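Local coordinates for hypothetical protein PH1819 (Pyrococcus horikoshii, PDB 2EEN) that is of uncharacterised function but carries a CYTH domain, the fold of class IV adenylyl cyclases and thiamine triphosphatases, and so probably acts on triphosphate-containing substrates, at residues A[61-67]-A[79-85]; A[25-29]-A[53-57]; A[32-38]-A[101-107]. All blocks are in the same frame, centred on the assembly; numbering follows the deposited sequence.

Interaction 1. Residues A[61-67]-A[79-85]; sequences EVFLTYK and LEIEVEI
In the beta hairpin of strands 59-70 and 78-85, Thr-65 faces Glu-82 as a non-hydrogen-bonded antiparallel pair, and their side chains bond where their own backbones exchange no N-H...O bond: Thr-65 OG1 donates to Glu-82 OE1 at 2.5 Å, a very short bond whose exact length is doubtful. On either side of this pair the backbone bonds come in twos. Leu-64 N reaches Val-83 O at 2.9 Å, Tyr-66 N reaches Ile-81 O at 2.8 Å, and each has its return bond. With CG anti to the carbonyl carbon (chi1 -57°), the Phe-63 ring lies beside two glutamates, its CE2 3.5 Å from Glu-84 CG and its CD2 3.6 Å from Glu-82 OE2. Such a polar face is consistent with the charged tunnel that CYTH barrels enclose. Further along, Lys-67 and Glu-80 run side by side, and Lys-67 NZ forms a salt bridge with Glu-80 OE1 at 3.4 Å. The other face is largely apolar: Leu-64 CB touches Val-83 CG2 at 3.8 Å, and Leu-79 CD2 meets the edge of the Tyr-66 ring, whose OH is bonded to Glu-47. Leu-95 of the second subunit packs on Leu-64 and Tyr-66.

Interaction 2. Residues A[25-29]-A[53-57]; sequences MRKEI and IKRFN
Arg-26 lays its guanidinium flat on the ring of Phe-56, a cation-pi stack in which the two planes are 20° apart. Arg-26 CZ sits 3.6 Å from the Phe-56 ring centroid and only 8° off its normal, while Arg-26 NH1 comes to 3.2 Å from Phe-56 CE1. Both side chains leave the backbone with CG between the N and the carbonyl carbon, a less common setting for Phe-56 (chi1 58°) that turns the ring toward the arginine.

Ionic contacts hold the stacked group from its edge. Glu-28 OE2 lies in the guanidinium plane and takes two bonds from it, from Arg-26 NE at 2.7 Å on its anti lone pair and from Arg-26 NH2 at 2.8 Å. The same oxygen has a salt bridge to Lys-113, and His-30 binds OE1. The aliphatic part of Lys-54 crosses this carboxylate, with its CD 3.3 Å from Glu-28 OE1.

Within these residues the backbones form one hydrogen-bonded antiparallel pair, Ile-29 N giving to Arg-55 O at 2.8 Å and Arg-55 N returning the bond to Ile-29 O. The pairing runs on through Ile-53 and Glu-31, but toward Lys-27 and Asn-57 the strands separate and a water bridges them, donating to Lys-27 O at 2.7 Å and accepting from Asn-57 N at 3.0 Å. The Arg-55 guanidinium turns to Glu-31 and Asn-60.

Strand 23-36 is bordered here on its other side by strand 102-117, where Met-25 and Arg-26 face Lys-113 in a classic beta bulge; strand 48-56 continues the sheet into strand 59-70 through Lys-54 and Glu-61.

Interaction 3. Residues A[32-38]-A[101-107]; sequences DIYYQHP and FKEVLKV
Asp-32 and Val-107 form a hydrogen-bonded antiparallel pair in which both backbone donors and both acceptors are used, Asp-32 N reaching Val-107 O at 2.7 Å. Val-107 O takes a second bond from a water that also donates to Asp-32 OD2 at 2.8 Å, while Asp-32 OD1 has its main partner in Arg-52. Tyr-34 N gives an almost straight bond (176°) to Leu-105 O at 2.9 Å, but Tyr-34 O accepts instead from Val-104 N at 2.7 Å. Val-104 and Leu-105 thus share one partner residue, a classic beta bulge, and the register moves by one. Past it Gln-36 N binds Lys-102 O at 2.8 Å, whereas the return bond from Lys-102 N to Gln-36 O is weak.

A bend at chi2 (58°) folds the Gln-36 side chain back over its own backbone, where OE1 accepts from His-37 N at 2.8 Å on an in-plane lone pair; the same OE1 also accepts from Phe-42 N, and Gln-36 NE2 is hydrogen-bonded to Asp-41 OD1. In His-37, ND1 is bonded to the N of Cys-39, the interchain disulfide residue, and NE2 to Leu-99 O of the second subunit. The edge of Phe-101 meets the His-37 ring face, the planes 71° apart, and Pro-38 CD rests over the Phe-101 ring, 3.5 Å from its centroid, as a CH-pi contact. Tyr-34 directs its hydroxyl to Arg-50, while its ring touches Val-107 CG2.

Helix 89-98 covers Ile-33, Tyr-35 and Phe-101, helix 170-176 packs on Tyr-34, Leu-105 and Val-107, and strand 48-56 pairs with the other edge of strand 23-36.

All three contacts belong to one antiparallel sheet, in which strands 102-117, 23-36, 48-56, 59-70 and 78-85 are successive neighbours. Interactions 2 and 3 share strand 23-36 but use its opposite ends and opposite neighbours, their centres about 22 Å apart. Interactions 1 and 2 touch directly through strands 48-56 and 59-70: Glu-61 O lies 2.6 Å from Lys-54 N, a probable hydrogen bond, and Glu-61 OE1 is 3.3 Å from Phe-56 CE2. Interactions 1 and 3 do not touch, their nearest atoms being about 6 Å apart, yet both meet the second subunit, so the same sheet that shapes the CYTH fold also supplies surfaces for the dimer.

Interaction 1. Residues A[61-67]-A[79-85]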
loop_
_atom_site.group_PDB
_atom_site.type_symbol
_atom_site.label_atom_id
_atom_site.label_comp_id
_atom_site.label_asym_id
_atom_site.label_seq_id
_atom_site.Cartn_x
_atom_site.Cartn_y
_atom_site.Cartn_z
ATOM N N GLU A 61 -0.808 8.674 13.532
ATOM C CA GLU A 61 -0.670 8.660 12.078
ATOM C C GLU A 61 0.011 7.349 11.736
ATOM O O GLU A 61 0.843 6.861 12.497
ATOM C CB GLU A 61 0.190 9.818 11.577
ATOM C CG GLU A 61 -0.397 11.203 11.803
ATOM C CD GLU A 61 0.399 12.283 11.089
ATOM O OE1 GLU A 61 1.646 12.241 11.139
ATOM O OE2 GLU A 61 -0.224 13.179 10.481
ATOM N N VAL A 62 -0.346 6.773 10.596
ATOM C CA VAL A 62 0.231 5.505 10.191
ATOM C C VAL A 62 0.733 5.624 8.770
ATOM O O VAL A 62 0.060 6.190 7.921
ATOM C CB VAL A 62 -0.810 4.384 10.262
ATOM C CG1 VAL A 62 -0.172 3.058 9.894
ATOM C CG2 VAL A 62 -1.406 4.327 11.666
ATOM N N PHE A 63 1.921 5.092 8.515
ATOM C CA PHE A 63 2.493 5.174 7.179
ATOM C C PHE A 63 3.066 3.843 6.731
ATOM O O PHE A 63 3.553 3.061 7.544
ATOM C CB PHE A 63 3.618 6.218 7.135
ATOM C CG PHE A 63 3.197 7.592 7.574
ATOM C CD1 PHE A 63 3.156 7.923 8.925
ATOM C CD2 PHE A 63 2.820 8.544 6.638
ATOM C CE1 PHE A 63 2.742 9.195 9.337
ATOM C CE2 PHE A 63 2.405 9.815 7.036
ATOM C CZ PHE A 63 2.367 10.140 8.392
ATOM N N LEU A 64 2.979 3.592 5.430
ATOM C CA LEU A 64 3.544 2.396 4.819
ATOM C C LEU A 64 4.683 2.969 3.987
ATOM O O LEU A 64 4.464 3.818 3.120
ATOM C CB LEU A 64 2.524 1.704 3.914
ATOM C CG LEU A 64 3.072 0.573 3.040
ATOM C CD1 LEU A 64 3.672 -0.527 3.907
ATOM C CD2 LEU A 64 1.945 0.002 2.197
ATOM N N THR A 65 5.899 2.508 4.250
ATOM C CA THR A 65 7.051 3.041 3.549
ATOM C C THR A 65 7.967 1.982 2.977
ATOM O O THR A 65 8.288 0.995 3.641
ATOM C CB THR A 65 7.885 3.917 4.502
ATOM O OG1 THR A 65 7.044 4.928 5.073
ATOM C CG2 THR A 65 9.045 4.571 3.766
ATOM N N TYR A 66 8.357 2.193 1.725
ATOM C CA TYR A 66 9.306 1.317 1.053
ATOM C C TYR A 66 10.576 2.134 0.962
ATOM O O TYR A 66 10.537 3.327 0.647
ATOM C CB TYR A 66 8.879 0.986 -0.378
ATOM C CG TYR A 66 10.002 0.387 -1.213
ATOM C CD1 TYR A 66 10.341 -0.962 -1.104
ATOM C CD2 TYR A 66 10.746 1.185 -2.083
ATOM C CE1 TYR A 66 11.397 -1.498 -1.839
ATOM C CE2 TYR A 66 11.799 0.663 -2.820
ATOM C CZ TYR A 66 12.120 -0.680 -2.693
ATOM O OH TYR A 66 13.155 -1.200 -3.428
ATOM N N LYS A 67 11.700 1.500 1.253
ATOM C CA LYS A 67 12.977 2.177 1.126
ATOM C C LYS A 67 13.862 1.388 0.179
ATOM O O LYS A 67 13.982 0.164 0.289
ATOM C CB LYS A 67 13.652 2.332 2.481
ATOM C CG LYS A 67 12.942 3.337 3.371
ATOM C CD LYS A 67 13.908 4.004 4.324
ATOM C CE LYS A 67 13.188 5.014 5.197
ATOM N NZ LYS A 67 14.151 5.802 6.011
ATOM N N LEU A 79 16.141 6.050 -1.833
ATOM C CA LEU A 79 14.872 6.376 -2.446
ATOM C C LEU A 79 13.796 5.871 -1.494
ATOM O O LEU A 79 13.957 4.836 -0.843
ATOM C CB LEU A 79 14.764 5.684 -3.805
ATOM C CG LEU A 79 13.408 5.625 -4.511
ATOM C CD1 LEU A 79 13.633 5.376 -5.991
ATOM C CD2 LEU A 79 12.545 4.527 -3.902
ATOM N N GLU A 80 12.702 6.609 -1.395
ATOM C CA GLU A 80 11.625 6.201 -0.512
ATOM C C GLU A 80 10.288 6.451 -1.165
ATOM O O GLU A 80 10.116 7.424 -1.907
ATOM C CB GLU A 80 11.678 6.976 0.810
ATOM C CG GLU A 80 12.914 6.702 1.653
ATOM C CD GLU A 80 12.946 7.532 2.924
ATOM O OE1 GLU A 80 12.043 7.360 3.773
ATOM O OE2 GLU A 80 13.875 8.358 3.072
ATOM N N ILE A 81 9.352 5.553 -0.901
ATOM C CA ILE A 81 7.996 5.694 -1.394
ATOM C C ILE A 81 7.186 5.541 -0.119
ATOM O O ILE A 81 7.276 4.525 0.576
ATOM C CB ILE A 81 7.612 4.591 -2.383
ATOM C CG1 ILE A 81 8.584 4.588 -3.567
ATOM C CG2 ILE A 81 6.181 4.824 -2.875
ATOM C CD1 ILE A 81 8.353 3.436 -4.530
ATOM N N GLU A 82 6.414 6.563 0.210
ATOM C CA GLU A 82 5.630 6.519 1.427
ATOM C C GLU A 82 4.214 6.983 1.204
ATOM O O GLU A 82 3.971 7.979 0.520
ATOM C CB GLU A 82 6.290 7.393 2.491
ATOM C CG GLU A 82 5.515 7.521 3.788
ATOM C CD GLU A 82 6.374 8.084 4.903
ATOM O OE1 GLU A 82 7.336 7.398 5.313
ATOM O OE2 GLU A 82 6.101 9.210 5.366
ATOM N N VAL A 83 3.278 6.241 1.774
ATOM C CA VAL A 83 1.875 6.593 1.678
ATOM C C VAL A 83 1.327 6.570 3.088
ATOM O O VAL A 83 1.799 5.812 3.941
ATOM C CB VAL A 83 1.089 5.598 0.812
ATOM C CG1 VAL A 83 1.599 5.664 -0.621
ATOM C CG2 VAL A 83 1.224 4.187 1.366
ATOM N N GLU A 84 0.337 7.414 3.333
ATOM C CA GLU A 84 -0.259 7.468 4.647
ATOM C C GLU A 84 -1.488 6.582 4.692
ATOM O O GLU A 84 -2.332 6.625 3.790
ATOM C CB GLU A 84 -0.647 8.904 5.005
ATOM C CG GLU A 84 -0.932 9.076 6.490
ATOM C CD GLU A 84 -1.278 10.500 6.871
ATOM O OE1 GLU A 84 -0.822 11.433 6.176
ATOM O OE2 GLU A 84 -1.991 10.682 7.882
ATOM N N ILE A 85 -1.566 5.762 5.735
ATOM C CA ILE A 85 -2.702 4.877 5.947
ATOM C C ILE A 85 -3.658 5.699 6.806
ATOM O O ILE A 85 -3.442 5.864 8.001
ATOM C CB ILE A 85 -2.276 3.594 6.690
ATOM C CG1 ILE A 85 -1.414 2.729 5.765
ATOM C CG2 ILE A 85 -3.509 2.826 7.162
ATOM C CD1 ILE A 85 -0.676 1.611 6.468
HETATM O O HOH W 1 -2.553 8.318 9.463
#

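Interaction 2. Residues A[25-29]-A[53-57]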
loop_
_atom_site.group_PDB
_atom_site.type_symbol
_atom_site.label_atom_id
_atom_site.label_comp_id
_atom_site.label_asym_id
_atom_site.label_seq_id
_atom_site.Cartn_x
_atom_site.Cartn_y
_atom_site.Cartn_z
ATOM N N MET A 25 9.946 21.256 17.933
ATOM C CA MET A 25 8.769 21.162 17.093
ATOM C C MET A 25 7.747 20.296 17.812
ATOM O O MET A 25 6.712 20.793 18.256
ATOM C CB MET A 25 9.154 20.574 15.740
ATOM C CG MET A 25 10.177 21.437 15.025
ATOM S SD MET A 25 10.750 20.747 13.465
ATOM C CE MET A 25 9.288 20.976 12.449
ATOM N N ARG A 26 8.042 19.008 17.953
ATOM C CA ARG A 26 7.130 18.120 18.660
ATOM C C ARG A 26 7.791 16.785 18.964
ATOM O O ARG A 26 8.824 16.447 18.385
ATOM C CB ARG A 26 5.861 17.891 17.833
ATOM C CG ARG A 26 6.045 16.976 16.639
ATOM C CD ARG A 26 4.757 16.890 15.836
ATOM N NE ARG A 26 4.845 15.906 14.763
ATOM C CZ ARG A 26 3.960 15.797 13.779
ATOM N NH1 ARG A 26 2.920 16.618 13.729
ATOM N NH2 ARG A 26 4.112 14.864 12.851
ATOM N N LYS A 27 7.196 16.042 19.889
ATOM C CA LYS A 27 7.707 14.732 20.265
ATOM C C LYS A 27 6.760 13.687 19.709
ATOM O O LYS A 27 5.541 13.850 19.755
ATOM C CB LYS A 27 7.786 14.595 21.782
ATOM C CG LYS A 27 8.288 13.232 22.245
ATOM C CD LYS A 27 8.504 13.208 23.748
ATOM C CE LYS A 27 9.066 11.875 24.208
ATOM N NZ LYS A 27 9.256 11.862 25.689
ATOM N N GLU A 28 7.323 12.603 19.193
ATOM C CA GLU A 28 6.506 11.547 18.620
ATOM C C GLU A 28 6.938 10.193 19.152
ATOM O O GLU A 28 8.092 9.995 19.524
ATOM C CB GLU A 28 6.647 11.528 17.088
ATOM C CG GLU A 28 6.450 12.882 16.393
ATOM C CD GLU A 28 6.714 12.821 14.892
ATOM O OE1 GLU A 28 7.411 11.886 14.437
ATOM O OE2 GLU A 28 6.243 13.718 14.159
ATOM N N ILE A 29 5.986 9.275 19.233
ATOM C CA ILE A 29 6.295 7.911 19.621
ATOM C C ILE A 29 6.150 7.162 18.302
ATOM O O ILE A 29 5.189 7.378 17.566
ATOM C CB ILE A 29 5.290 7.348 20.637
ATOM C CG1 ILE A 29 5.548 7.973 22.005
ATOM C CG2 ILE A 29 5.421 5.820 20.714
ATOM C CD1 ILE A 29 4.476 7.662 23.039
ATOM N N ILE A 53 3.619 3.519 13.024
ATOM C CA ILE A 53 2.525 4.137 13.752
ATOM C C ILE A 53 3.206 5.269 14.504
ATOM O O ILE A 53 4.127 5.039 15.290
ATOM C CB ILE A 53 1.863 3.167 14.746
ATOM C CG1 ILE A 53 1.244 1.988 13.985
ATOM C CG2 ILE A 53 0.786 3.903 15.541
ATOM C CD1 ILE A 53 0.621 0.928 14.881
ATOM N N LYS A 54 2.767 6.491 14.231
ATOM C CA LYS A 54 3.334 7.684 14.838
ATOM C C LYS A 54 2.303 8.295 15.781
ATOM O O LYS A 54 1.172 8.566 15.382
ATOM C CB LYS A 54 3.699 8.670 13.724
ATOM C CG LYS A 54 4.449 9.916 14.154
ATOM C CD LYS A 54 4.698 10.818 12.948
ATOM C CE LYS A 54 5.550 10.124 11.892
ATOM N NZ LYS A 54 5.696 10.946 10.652
ATOM N N ARG A 55 2.694 8.498 17.033
ATOM C CA ARG A 55 1.801 9.071 18.029
ATOM C C ARG A 55 2.350 10.397 18.561
ATOM O O ARG A 55 3.502 10.475 18.991
ATOM C CB ARG A 55 1.619 8.093 19.192
ATOM C CG ARG A 55 1.274 6.662 18.781
ATOM C CD ARG A 55 1.129 5.766 20.004
ATOM N NE ARG A 55 1.065 4.341 19.671
ATOM C CZ ARG A 55 0.017 3.735 19.124
ATOM N NH1 ARG A 55 -1.085 4.418 18.835
ATOM N NH2 ARG A 55 0.068 2.434 18.867
ATOM N N PHE A 56 1.520 11.436 18.530
ATOM C CA PHE A 56 1.912 12.751 19.024
ATOM C C PHE A 56 0.661 13.573 19.314
ATOM O O PHE A 56 -0.347 13.426 18.634
ATOM C CB PHE A 56 2.781 13.470 17.985
ATOM C CG PHE A 56 2.111 13.652 16.655
ATOM C CD1 PHE A 56 1.296 14.752 16.409
ATOM C CD2 PHE A 56 2.270 12.702 15.654
ATOM C CE1 PHE A 56 0.646 14.896 15.190
ATOM C CE2 PHE A 56 1.624 12.837 14.433
ATOM C CZ PHE A 56 0.812 13.937 14.199
ATOM N N ASN A 57 0.727 14.415 20.340
ATOM C CA ASN A 57 -0.402 15.270 20.714
ATOM C C ASN A 57 -1.800 14.638 20.685
ATOM O O ASN A 57 -2.764 15.287 20.267
ATOM C CB ASN A 57 -0.412 16.505 19.826
ATOM C CG ASN A 57 0.543 17.560 20.299
ATOM O OD1 ASN A 57 1.758 17.377 20.274
ATOM N ND2 ASN A 57 -0.005 18.683 20.747
HETATM O O HOH W 2 3.527 14.796 21.343
#

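Interaction 3. Residues A[32-38]-A[101-107]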
loop_
_atom_site.group_PDB
_atom_site.type_symbol
_atom_site.label_atom_id
_atom_site.label_comp_id
_atom_site.label_asym_id
_atom_site.label_seq_id
_atom_site.Cartn_x
_atom_site.Cartn_y
_atom_site.Cartn_z
ATOM N N ASP A 32 7.389 0.869 14.727
ATOM C CA ASP A 32 7.572 0.391 13.364
ATOM C C ASP A 32 7.599 -1.111 13.268
ATOM O O ASP A 32 8.187 -1.789 14.113
ATOM C CB ASP A 32 8.890 0.898 12.775
ATOM C CG ASP A 32 8.956 2.397 12.702
ATOM O OD1 ASP A 32 7.905 3.016 12.467
ATOM O OD2 ASP A 32 10.064 2.952 12.862
ATOM N N ILE A 33 6.956 -1.632 12.233
ATOM C CA ILE A 33 6.992 -3.059 11.997
ATOM C C ILE A 33 7.684 -3.199 10.650
ATOM O O ILE A 33 7.225 -2.645 9.647
ATOM C CB ILE A 33 5.583 -3.696 11.919
ATOM C CG1 ILE A 33 4.871 -3.604 13.275
ATOM C CG2 ILE A 33 5.713 -5.162 11.553
ATOM C CD1 ILE A 33 3.551 -4.318 13.344
ATOM N N TYR A 34 8.812 -3.899 10.637
ATOM C CA TYR A 34 9.546 -4.110 9.398
ATOM C C TYR A 34 9.235 -5.490 8.863
ATOM O O TYR A 34 9.098 -6.444 9.629
ATOM C CB TYR A 34 11.044 -3.961 9.626
ATOM C CG TYR A 34 11.471 -2.528 9.729
ATOM C CD1 TYR A 34 11.820 -1.800 8.595
ATOM C CD2 TYR A 34 11.514 -1.888 10.966
ATOM C CE1 TYR A 34 12.206 -0.468 8.694
ATOM C CE2 TYR A 34 11.897 -0.555 11.073
ATOM C CZ TYR A 34 12.240 0.145 9.934
ATOM O OH TYR A 34 12.606 1.462 10.041
ATOM N N TYR A 35 9.142 -5.588 7.543
ATOM C CA TYR A 35 8.799 -6.831 6.870
ATOM C C TYR A 35 9.866 -7.409 5.974
ATOM O O TYR A 35 10.761 -6.707 5.510
ATOM C CB TYR A 35 7.555 -6.601 6.019
ATOM C CG TYR A 35 6.345 -6.250 6.824
ATOM C CD1 TYR A 35 6.056 -4.924 7.131
ATOM C CD2 TYR A 35 5.494 -7.244 7.302
ATOM C CE1 TYR A 35 4.947 -4.593 7.896
ATOM C CE2 TYR A 35 4.384 -6.925 8.064
ATOM C CZ TYR A 35 4.116 -5.600 8.356
ATOM O OH TYR A 35 3.012 -5.279 9.103
ATOM N N GLN A 36 9.754 -8.712 5.735
ATOM C CA GLN A 36 10.650 -9.407 4.832
ATOM C C GLN A 36 9.811 -9.672 3.598
ATOM O O GLN A 36 8.605 -9.896 3.695
ATOM C CB GLN A 36 11.117 -10.735 5.428
ATOM C CG GLN A 36 11.927 -11.605 4.468
ATOM C CD GLN A 36 13.178 -10.917 3.929
ATOM O OE1 GLN A 36 13.096 -9.986 3.123
ATOM N NE2 GLN A 36 14.345 -11.378 4.376
ATOM N N HIS A 37 10.456 -9.619 2.445
ATOM C CA HIS A 37 9.806 -9.861 1.172
ATOM C C HIS A 37 9.581 -11.364 1.043
ATOM O O HIS A 37 10.393 -12.163 1.496
ATOM C CB HIS A 37 10.709 -9.355 0.055
ATOM C CG HIS A 37 10.047 -9.281 -1.281
ATOM N ND1 HIS A 37 9.822 -10.391 -2.068
ATOM C CD2 HIS A 37 9.578 -8.221 -1.981
ATOM C CE1 HIS A 37 9.244 -10.016 -3.196
ATOM N NE2 HIS A 37 9.086 -8.704 -3.169
ATOM N N PRO A 38 8.467 -11.767 0.426
ATOM C CA PRO A 38 8.189 -13.198 0.273
ATOM C C PRO A 38 9.105 -13.939 -0.696
ATOM O O PRO A 38 9.306 -15.147 -0.561
ATOM C CB PRO A 38 6.736 -13.212 -0.200
ATOM C CG PRO A 38 6.632 -11.932 -0.993
ATOM C CD PRO A 38 7.350 -10.950 -0.080
ATOM N N PHE A 101 4.404 -11.111 3.125
ATOM C CA PHE A 101 5.365 -10.255 3.802
ATOM C C PHE A 101 5.235 -10.570 5.271
ATOM O O PHE A 101 4.178 -10.375 5.871
ATOM C CB PHE A 101 5.061 -8.780 3.553
ATOM C CG PHE A 101 5.307 -8.357 2.149
ATOM C CD1 PHE A 101 4.370 -8.624 1.155
ATOM C CD2 PHE A 101 6.509 -7.756 1.798
ATOM C CE1 PHE A 101 4.631 -8.294 -0.174
ATOM C CE2 PHE A 101 6.778 -7.425 0.476
ATOM C CZ PHE A 101 5.839 -7.697 -0.513
ATOM N N LYS A 102 6.324 -11.061 5.844
ATOM C CA LYS A 102 6.332 -11.441 7.241
ATOM C C LYS A 102 7.113 -10.468 8.101
ATOM O O LYS A 102 8.171 -9.980 7.703
ATOM C CB LYS A 102 6.918 -12.847 7.372
ATOM C CG LYS A 102 6.136 -13.897 6.583
ATOM C CD LYS A 102 4.712 -14.018 7.114
ATOM C CE LYS A 102 3.855 -14.932 6.252
ATOM N NZ LYS A 102 2.858 -14.100 5.524
ATOM N N GLU A 103 6.577 -10.199 9.286
ATOM C CA GLU A 103 7.221 -9.293 10.218
ATOM C C GLU A 103 8.592 -9.844 10.574
ATOM O O GLU A 103 8.741 -11.027 10.892
ATOM C CB GLU A 103 6.383 -9.150 11.489
ATOM C CG GLU A 103 6.978 -8.189 12.505
ATOM C CD GLU A 103 6.329 -8.300 13.872
ATOM O OE1 GLU A 103 5.084 -8.359 13.935
ATOM O OE2 GLU A 103 7.066 -8.319 14.882
ATOM N N VAL A 104 9.595 -8.978 10.503
ATOM C CA VAL A 104 10.957 -9.348 10.840
ATOM C C VAL A 104 11.206 -8.879 12.260
ATOM O O VAL A 104 11.710 -9.626 13.098
ATOM C CB VAL A 104 11.964 -8.662 9.909
ATOM C CG1 VAL A 104 13.384 -8.974 10.355
ATOM C CG2 VAL A 104 11.744 -9.128 8.486
ATOM N N LEU A 105 10.834 -7.635 12.529
ATOM C CA LEU A 105 11.029 -7.062 13.850
ATOM C C LEU A 105 10.222 -5.789 14.025
ATOM O O LEU A 105 9.853 -5.131 13.047
ATOM C CB LEU A 105 12.509 -6.742 14.058
ATOM C CG LEU A 105 12.899 -6.383 15.493
ATOM C CD1 LEU A 105 12.714 -7.591 16.399
ATOM C CD2 LEU A 105 14.338 -5.927 15.520
ATOM N N LYS A 106 9.946 -5.458 15.280
ATOM C CA LYS A 106 9.223 -4.249 15.621
ATOM C C LYS A 106 10.201 -3.311 16.308
ATOM O O LYS A 106 10.851 -3.683 17.287
ATOM C CB LYS A 106 8.071 -4.556 16.567
ATOM C CG LYS A 106 6.871 -5.202 15.903
ATOM C CD LYS A 106 5.619 -4.996 16.738
ATOM C CE LYS A 106 4.924 -6.331 17.008
ATOM N NZ LYS A 106 5.817 -7.519 16.857
ATOM N N VAL A 107 10.303 -2.093 15.791
ATOM C CA VAL A 107 11.206 -1.103 16.353
ATOM C C VAL A 107 10.374 -0.011 17.004
ATOM O O VAL A 107 9.527 0.599 16.365
ATOM C CB VAL A 107 12.111 -0.489 15.260
ATOM C CG1 VAL A 107 13.070 0.518 15.879
ATOM C CG2 VAL A 107 12.882 -1.593 14.550
HETATM O O HOH W 3 10.667 3.210 15.542
#